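Local structure of erythromycin C-12 hydroxylase (Saccharopolyspora erythraea, 2JJN) at residues P84-E89 / A231-T236; R99-S104 / A219-R224. The protein hydroxylates the macrolactone ring of erythromycin D at C-12 to give erythromycin C, acting as a heme-dependent cytochrome P450 monooxygenase in antibiotic biosynthesis. The protein carries 2 engineered substitutions. All blocks are in the same frame, centred on the assembly; numbering follows the deposited sequence.

Interaction 1: residues P84-E89 / A231-T236. With HEM (protoporphyrin IX containing Fe), chain B.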
loop_
_atom_site.group_PDB
_atom_site.type_symbol
_atom_site.label_atom_id
_atom_site.label_comp_id
_atom_site.label_asym_id
_atom_site.label_seq_id
_atom_site.Cartn_x
_atom_site.Cartn_y
_atom_site.Cartn_z
ATOM N N PRO A 84 -9.180 18.376 3.898
ATOM C CA PRO A 84 -10.530 17.797 3.862
ATOM C C PRO A 84 -10.629 16.579 2.956
ATOM O O PRO A 84 -10.159 16.619 1.820
ATOM C CB PRO A 84 -11.365 18.921 3.243
ATOM C CG PRO A 84 -10.651 20.174 3.703
ATOM C CD PRO A 84 -9.193 19.826 3.601
ATOM N N GLY A 85 -11.250 15.507 3.439
ATOM C CA GLY A 85 -11.440 14.342 2.575
ATOM C C GLY A 85 -10.321 13.310 2.625
ATOM O O GLY A 85 -10.475 12.217 2.102
ATOM N N MET A 86 -9.162 13.692 3.174
ATOM C CA MET A 86 -8.020 12.745 3.256
ATOM C C MET A 86 -8.246 11.820 4.433
ATOM O O MET A 86 -7.759 12.055 5.550
ATOM C CB MET A 86 -6.713 13.496 3.478
ATOM C CG MET A 86 -6.200 14.150 2.242
ATOM S SD MET A 86 -5.811 12.910 0.994
ATOM C CE MET A 86 -5.127 14.000 -0.270
ATOM N N ILE A 87 -9.033 10.792 4.175
ATOM C CA ILE A 87 -9.607 9.989 5.225
ATOM C C ILE A 87 -8.546 9.338 6.164
ATOM O O ILE A 87 -8.792 9.162 7.374
ATOM C CB ILE A 87 -10.521 8.863 4.573
ATOM C CG1 ILE A 87 -11.331 8.132 5.614
ATOM C CG2 ILE A 87 -9.726 7.994 3.667
ATOM C CD1 ILE A 87 -12.286 7.148 4.915
ATOM N N HIS A 88 -7.377 9.023 5.596
ATOM C CA HIS A 88 -6.354 8.348 6.410
ATOM C C HIS A 88 -5.678 9.304 7.373
ATOM O O HIS A 88 -4.856 8.856 8.212
ATOM C CB HIS A 88 -5.326 7.676 5.539
ATOM C CG HIS A 88 -4.587 8.635 4.663
ATOM N ND1 HIS A 88 -5.213 9.347 3.659
ATOM C CD2 HIS A 88 -3.273 8.961 4.605
ATOM C CE1 HIS A 88 -4.311 10.101 3.044
ATOM N NE2 HIS A 88 -3.131 9.888 3.604
ATOM N N GLU A 89 -5.999 10.601 7.288
ATOM C CA GLU A 89 -5.380 11.595 8.168
ATOM C C GLU A 89 -6.422 12.233 9.070
ATOM O O GLU A 89 -6.147 13.260 9.701
ATOM C CB GLU A 89 -4.658 12.671 7.337
ATOM C CG GLU A 89 -3.426 12.133 6.664
ATOM C CD GLU A 89 -2.676 13.194 5.906
ATOM O OE1 GLU A 89 -3.209 14.320 5.774
ATOM O OE2 GLU A 89 -1.584 12.862 5.430
ATOM N N ALA A 231 -14.275 15.216 -2.105
ATOM C CA ALA A 231 -14.337 14.097 -3.046
ATOM C C ALA A 231 -13.032 13.959 -3.831
ATOM O O ALA A 231 -12.587 12.864 -4.116
ATOM C CB ALA A 231 -15.549 14.266 -4.003
ATOM N N ALA A 232 -12.468 15.102 -4.215
ATOM C CA ALA A 232 -11.210 15.102 -4.980
ATOM C C ALA A 232 -10.050 14.597 -4.140
ATOM O O ALA A 232 -9.206 13.799 -4.631
ATOM C CB ALA A 232 -10.917 16.518 -5.486
ATOM N N ASN A 233 -9.993 15.045 -2.896
ATOM C CA ASN A 233 -8.929 14.560 -2.000
ATOM C C ASN A 233 -9.084 13.092 -1.700
ATOM O O ASN A 233 -8.102 12.314 -1.732
ATOM C CB ASN A 233 -8.901 15.372 -0.739
ATOM C CG ASN A 233 -8.204 16.743 -0.935
ATOM O OD1 ASN A 233 -7.150 16.811 -1.575
ATOM N ND2 ASN A 233 -8.743 17.786 -0.350
ATOM N N PHE A 234 -10.301 12.674 -1.423
ATOM C CA PHE A 234 -10.519 11.239 -1.224
ATOM C C PHE A 234 -10.161 10.439 -2.477
ATOM O O PHE A 234 -9.489 9.388 -2.400
ATOM C CB PHE A 234 -11.933 10.940 -0.784
ATOM C CG PHE A 234 -12.188 9.452 -0.706
ATOM C CD1 PHE A 234 -11.657 8.718 0.347
ATOM C CD2 PHE A 234 -12.854 8.772 -1.735
ATOM C CE1 PHE A 234 -11.825 7.369 0.415
ATOM C CE2 PHE A 234 -13.036 7.407 -1.682
ATOM C CZ PHE A 234 -12.481 6.669 -0.573
ATOM N N SER A 235 -10.568 10.931 -3.655
ATOM C CA SER A 235 -10.230 10.251 -4.897
ATOM C C SER A 235 -8.726 10.201 -5.131
ATOM O O SER A 235 -8.254 9.235 -5.683
ATOM C CB SER A 235 -10.904 10.886 -6.119
ATOM O OG SER A 235 -12.341 10.781 -6.011
ATOM N N THR A 236 -8.009 11.246 -4.703
ATOM C CA THR A 236 -6.532 11.305 -4.790
ATOM C C THR A 236 -5.924 10.162 -3.950
ATOM O O THR A 236 -5.058 9.416 -4.435
ATOM C CB THR A 236 -5.961 12.647 -4.262
ATOM O OG1 THR A 236 -6.474 13.743 -5.008
ATOM C CG2 THR A 236 -4.388 12.676 -4.263
HETATM C CHA HEM B . -5.731 2.287 4.334
HETATM C CHB HEM B . -2.330 -0.948 3.000
HETATM C CHC HEM B . -4.408 -1.284 -1.366
HETATM C CHD HEM B . -7.272 2.505 -0.313
HETATM C C1A HEM B . -4.687 1.384 4.331
HETATM C C2A HEM B . -3.833 1.103 5.491
HETATM C C3A HEM B . -2.892 0.230 5.122
HETATM C C4A HEM B . -3.099 -0.078 3.721
HETATM C CMA HEM B . -1.750 -0.339 5.993
HETATM C CAA HEM B . -4.016 1.693 6.902
HETATM C CBA HEM B . -3.392 3.071 7.019
HETATM C CGA HEM B . -3.329 3.558 8.469
HETATM O O1A HEM B . -3.790 2.829 9.391
HETATM O O2A HEM B . -2.847 4.719 8.657
HETATM C C1B HEM B . -2.615 -1.328 1.687
HETATM C C2B HEM B . -1.919 -2.357 0.957
HETATM C C3B HEM B . -2.502 -2.460 -0.260
HETATM C C4B HEM B . -3.575 -1.474 -0.283
HETATM C CMB HEM B . -0.744 -3.119 1.605
HETATM C CAB HEM B . -2.171 -3.352 -1.473
HETATM C CBB HEM B . -1.717 -4.549 -1.287
HETATM C C1C HEM B . -5.357 -0.289 -1.458
HETATM C C2C HEM B . -6.186 -0.035 -2.626
HETATM C C3C HEM B . -6.980 1.018 -2.335
HETATM C C4C HEM B . -6.685 1.447 -0.967
HETATM C CMC HEM B . -6.098 -0.884 -3.921
HETATM C CAC HEM B . -8.016 1.737 -3.220
HETATM C CBC HEM B . -8.832 1.093 -4.054
HETATM C C1D HEM B . -7.073 2.770 1.008
HETATM C C2D HEM B . -7.741 3.832 1.690
HETATM C C3D HEM B . -7.290 3.756 3.113
HETATM C C4D HEM B . -6.371 2.659 3.174
HETATM C CMD HEM B . -8.739 4.864 1.084
HETATM C CAD HEM B . -7.687 4.676 4.281
HETATM C CBD HEM B . -8.882 4.100 5.064
HETATM C CGD HEM B . -9.171 4.953 6.261
HETATM O O1D HEM B . -8.348 5.803 6.642
HETATM O O2D HEM B . -10.262 4.767 6.841
HETATM N NA HEM B . -4.224 0.615 3.251
HETATM N NB HEM B . -3.608 -0.755 0.898
HETATM N NC HEM B . -5.686 0.651 -0.500
HETATM N ND HEM B . -6.256 2.079 1.925
HETATM FE FE HEM B . -5.033 0.528 1.450
HETATM O O HOH W 1 -3.490 2.008 0.863
#

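Interaction 2: residues R99-S104 / A219-R224. With HEM (protoporphyrin IX containing Fe), chain B; SO4 (sulfate ion), chain F.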
loop_
_atom_site.group_PDB
_atom_site.type_symbol
_atom_site.label_atom_id
_atom_site.label_comp_id
_atom_site.label_asym_id
_atom_site.label_seq_id
_atom_site.Cartn_x
_atom_site.Cartn_y
_atom_site.Cartn_z
ATOM N N ARG A 99 -15.999 7.863 6.483
ATOM C CA ARG A 99 -15.869 6.500 6.025
ATOM C C ARG A 99 -17.230 5.936 5.598
ATOM O O ARG A 99 -17.320 5.242 4.593
ATOM C CB ARG A 99 -15.206 5.624 7.120
ATOM C CG ARG A 99 -15.090 4.188 6.707
ATOM C CD ARG A 99 -13.682 3.791 6.416
ATOM N NE ARG A 99 -13.585 2.360 6.073
ATOM C CZ ARG A 99 -12.456 1.647 6.147
ATOM N NH1 ARG A 99 -11.328 2.212 6.542
ATOM N NH2 ARG A 99 -12.476 0.352 5.839
ATOM N N LYS A 100 -18.287 6.288 6.322
ATOM C CA LYS A 100 -19.613 5.823 5.933
ATOM C C LYS A 100 -20.007 6.348 4.573
ATOM O O LYS A 100 -20.562 5.612 3.750
ATOM C CB LYS A 100 -20.646 6.272 6.949
ATOM C CG LYS A 100 -20.653 5.418 8.185
ATOM C CD LYS A 100 -21.639 6.005 9.179
ATOM C CE LYS A 100 -21.610 5.185 10.444
ATOM N NZ LYS A 100 -22.312 5.954 11.505
ATOM N N VAL A 101 -19.757 7.643 4.365
ATOM C CA VAL A 101 -20.121 8.248 3.090
ATOM C C VAL A 101 -19.363 7.560 1.948
ATOM O O VAL A 101 -19.962 7.116 0.941
ATOM C CB VAL A 101 -19.797 9.747 3.078
ATOM C CG1 VAL A 101 -20.020 10.305 1.682
ATOM C CG2 VAL A 101 -20.680 10.511 4.067
ATOM N N VAL A 102 -18.043 7.484 2.054
ATOM C CA VAL A 102 -17.304 6.904 0.932
ATOM C C VAL A 102 -17.609 5.421 0.707
ATOM O O VAL A 102 -17.662 4.947 -0.443
ATOM C CB VAL A 102 -15.795 7.188 0.998
ATOM C CG1 VAL A 102 -15.547 8.679 1.034
ATOM C CG2 VAL A 102 -15.111 6.489 2.201
ATOM N N SER A 103 -17.843 4.685 1.783
ATOM C CA SER A 103 -18.170 3.254 1.702
ATOM C C SER A 103 -19.479 3.054 0.954
ATOM O O SER A 103 -19.649 2.040 0.276
ATOM C CB SER A 103 -18.250 2.640 3.109
ATOM O OG SER A 103 -18.785 1.315 3.110
ATOM N N SER A 104 -20.409 4.012 1.078
ATOM C CA SER A 104 -21.702 3.888 0.403
ATOM C C SER A 104 -21.545 4.011 -1.127
ATOM O O SER A 104 -22.383 3.571 -1.900
ATOM C CB SER A 104 -22.694 4.914 0.964
ATOM O OG SER A 104 -22.400 6.220 0.466
ATOM N N ALA A 219 -23.319 10.529 -2.964
ATOM C CA ALA A 219 -23.418 9.850 -1.671
ATOM C C ALA A 219 -23.850 10.805 -0.561
ATOM O O ALA A 219 -23.456 11.998 -0.518
ATOM C CB ALA A 219 -22.051 9.234 -1.294
ATOM N N GLU A 220 -24.673 10.289 0.340
ATOM C CA GLU A 220 -25.031 11.060 1.507
ATOM C C GLU A 220 -25.470 10.126 2.596
ATOM O O GLU A 220 -26.325 9.272 2.345
ATOM C CB GLU A 220 -26.177 11.978 1.197
ATOM C CG GLU A 220 -26.434 12.878 2.363
ATOM C CD GLU A 220 -27.367 14.015 2.040
ATOM O OE1 GLU A 220 -28.395 14.118 2.740
ATOM O OE2 GLU A 220 -27.077 14.779 1.095
ATOM N N VAL A 221 -24.868 10.275 3.772
ATOM C CA VAL A 221 -25.195 9.430 4.919
ATOM C C VAL A 221 -25.351 10.351 6.097
ATOM O O VAL A 221 -24.481 11.176 6.375
ATOM C CB VAL A 221 -24.086 8.360 5.165
ATOM C CG1 VAL A 221 -24.461 7.491 6.370
ATOM C CG2 VAL A 221 -23.910 7.509 3.924
ATOM N N ASP A 222 -26.499 10.256 6.774
ATOM C CA ASP A 222 -26.816 11.133 7.890
ATOM C C ASP A 222 -26.724 12.602 7.516
ATOM O O ASP A 222 -26.355 13.443 8.345
ATOM C CB ASP A 222 -25.921 10.814 9.076
ATOM C CG ASP A 222 -26.100 9.387 9.569
ATOM O OD1 ASP A 222 -27.219 8.842 9.404
ATOM O OD2 ASP A 222 -25.118 8.808 10.082
ATOM N N GLY A 223 -27.104 12.922 6.282
ATOM C CA GLY A 223 -27.078 14.312 5.830
ATOM C C GLY A 223 -25.691 14.832 5.484
ATOM O O GLY A 223 -25.552 15.994 5.083
ATOM N N ARG A 224 -24.672 13.995 5.619
ATOM C CA ARG A 224 -23.299 14.401 5.287
ATOM C C ARG A 224 -23.012 14.084 3.819
ATOM O O ARG A 224 -23.176 12.943 3.402
ATOM C CB ARG A 224 -22.295 13.663 6.183
ATOM C CG ARG A 224 -20.806 14.011 5.935
ATOM C CD ARG A 224 -20.507 15.473 6.220
ATOM N NE ARG A 224 -19.084 15.703 6.480
ATOM C CZ ARG A 224 -18.203 16.026 5.543
ATOM N NH1 ARG A 224 -18.597 16.156 4.284
ATOM N NH2 ARG A 224 -16.932 16.230 5.871
HETATM C CHA HEM B . -5.731 2.287 4.334
HETATM C CHB HEM B . -2.330 -0.948 3.000
HETATM C CHC HEM B . -4.408 -1.284 -1.366
HETATM C CHD HEM B . -7.272 2.505 -0.313
HETATM C C1A HEM B . -4.687 1.384 4.331
HETATM C C2A HEM B . -3.833 1.103 5.491
HETATM C C3A HEM B . -2.892 0.230 5.122
HETATM C C4A HEM B . -3.099 -0.078 3.721
HETATM C CMA HEM B . -1.750 -0.339 5.993
HETATM C CAA HEM B . -4.016 1.693 6.902
HETATM C CBA HEM B . -3.392 3.071 7.019
HETATM C CGA HEM B . -3.329 3.558 8.469
HETATM O O1A HEM B . -3.790 2.829 9.391
HETATM O O2A HEM B . -2.847 4.719 8.657
HETATM C C1B HEM B . -2.615 -1.328 1.687
HETATM C C2B HEM B . -1.919 -2.357 0.957
HETATM C C3B HEM B . -2.502 -2.460 -0.260
HETATM C C4B HEM B . -3.575 -1.474 -0.283
HETATM C CMB HEM B . -0.744 -3.119 1.605
HETATM C CAB HEM B . -2.171 -3.352 -1.473
HETATM C CBB HEM B . -1.717 -4.549 -1.287
HETATM C C1C HEM B . -5.357 -0.289 -1.458
HETATM C C2C HEM B . -6.186 -0.035 -2.626
HETATM C C3C HEM B . -6.980 1.018 -2.335
HETATM C C4C HEM B . -6.685 1.447 -0.967
HETATM C CMC HEM B . -6.098 -0.884 -3.921
HETATM C CAC HEM B . -8.016 1.737 -3.220
HETATM C CBC HEM B . -8.832 1.093 -4.054
HETATM C C1D HEM B . -7.073 2.770 1.008
HETATM C C2D HEM B . -7.741 3.832 1.690
HETATM C C3D HEM B . -7.290 3.756 3.113
HETATM C C4D HEM B . -6.371 2.659 3.174
HETATM C CMD HEM B . -8.739 4.864 1.084
HETATM C CAD HEM B . -7.687 4.676 4.281
HETATM C CBD HEM B . -8.882 4.100 5.064
HETATM C CGD HEM B . -9.171 4.953 6.261
HETATM O O1D HEM B . -8.348 5.803 6.642
HETATM O O2D HEM B . -10.262 4.767 6.841
HETATM N NA HEM B . -4.224 0.615 3.251
HETATM N NB HEM B . -3.608 -0.755 0.898
HETATM N NC HEM B . -5.686 0.651 -0.500
HETATM N ND HEM B . -6.256 2.079 1.925
HETATM FE FE HEM B . -5.033 0.528 1.450
HETATM S S SO4 F . -16.282 -0.169 5.409
HETATM O O1 SO4 F . -15.026 -0.656 4.828
HETATM O O2 SO4 F . -16.239 1.274 5.599
HETATM O O3 SO4 F . -16.500 -0.765 6.715
HETATM O O4 SO4 F . -17.361 -0.566 4.502
HETATM O O HOH W 2 -24.995 7.333 0.102
HETATM O O HOH W 1 -3.490 2.008 0.863
#

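Interaction 1: residues P84-E89 / A231-T236
Asn-233 and Phe-234, near the start of the long helix 228-259 (the I-helix of the cytochrome P450 fold), hold the loop that leads into helix 94-105, the C-helix. Asn-233 makes the polar part of the contact. Asn-233 CB lies 3.1 Å from Pro-84 O, and CG, anti to the carbonyl carbon (chi1 -78°), turns the amide toward the loop backbone. There Asn-233 ND2 donates to Pro-84 O at 2.8 Å. The donor sits in the carbonyl plane, but the bond is bent at hydrogen (134°) and the acceptor is tilted out of the amide plane. On the other branch Asn-233 OD1 meets Met-86 CE at 3.7 Å. The Met-86 side chain, bent at chi2, crosses that of Asn-233 at about a right angle, and Met-86 SD comes to 3.6 Å from Asn-233 O.

Between Pro-84 and Met-86, Gly-85, at positive phi, brings its backbone against the helix, with Gly-85 O 3.5 Å from Phe-234 CA. The side chains of Phe-234 and Ile-87 run side by side, and Leu-216 and Val-102 also pack on the phenylalanine. Ile-87 divides its branches between protein and cofactor: CG1 and CD1 touch a heme propionate. His-88 and Glu-89, part of the substrate-binding site, follow at once, and His-88 CA lies 3.2 Å from propionate atom O1D. The other branch stays with the helix: Ile-87 CG2 meets the edge of the Phe-234 ring in its plane, 3.9 Å from Phe-234 CD1.

Interaction 2: residues R99-S104 / A219-R224
Val-101 packs on Val-221 on one side of helix 94-105, while on another the flat guanidinium of Arg-99 is gripped at its edges. Arg-99 NH1 donates to heme propionate atom O2D at 2.8 Å, in the plane of the group, and also to Phe-352 O. NE and NH2 take a sulfate side-on through its O2 and O1, the NH2 bond being nearly straight (170°). Ser-103 OG holds a third sulfate oxygen. The sulfate probably comes from the crystallisation liquor.

The flank of this C-helix that carries Val-101 faces the loop joining helix 212-218 to helix 228-259. That loop reverses in a type I' beta turn from Val-221 to Arg-224, closed by backbone bonds in both directions between its end residues. Val-101, with CG1 anti to the backbone N (chi1 173°), spreads its methyls along the loop: CG1 lies 3.8 Å from Ala-219 CB, while CG2 sits 3.5 Å from Arg-224 O and against the arginine's CG. The guanidinium of Arg-224 continues to a salt bridge with Glu-230. Ser-104 OG donates to Val-101 O at 2.6 Å and accepts from water 2, which in turn accepts from Glu-220 N.

No direct hydrogen bond joins the two segments; apart from the water bridge they meet mainly through van der Waals packing. Lys-100 NZ and Asp-222 OD2, 4.2 Å apart, are beyond salt-bridge distance, so any attraction between them probably adds only modestly.

In the fold
Interaction 2 is nested within the chain loop closed by interaction 1, and their centres lie 13 Å apart on the same side of the molecule's centre. Helix 94-105 joins them: Val-102 CB packs 3.7 Å from Phe-234 CZ, and Arg-99 CA lies 3.8 Å from Ile-87 CD1. Both contacts reach the same heme propionate, through Ile-87 and Arg-99; His-95, Arg-293 and His-351 bond to the heme as well. The iron itself carries water 1 at 2.2 Å from FE, with Cys-353 as the axial protein ligand. Segment 84-89 of interaction 1 itself carries the substrate-binding residues His-88 and Glu-89, whereas the turn of interaction 2 lies farther out, across the helix.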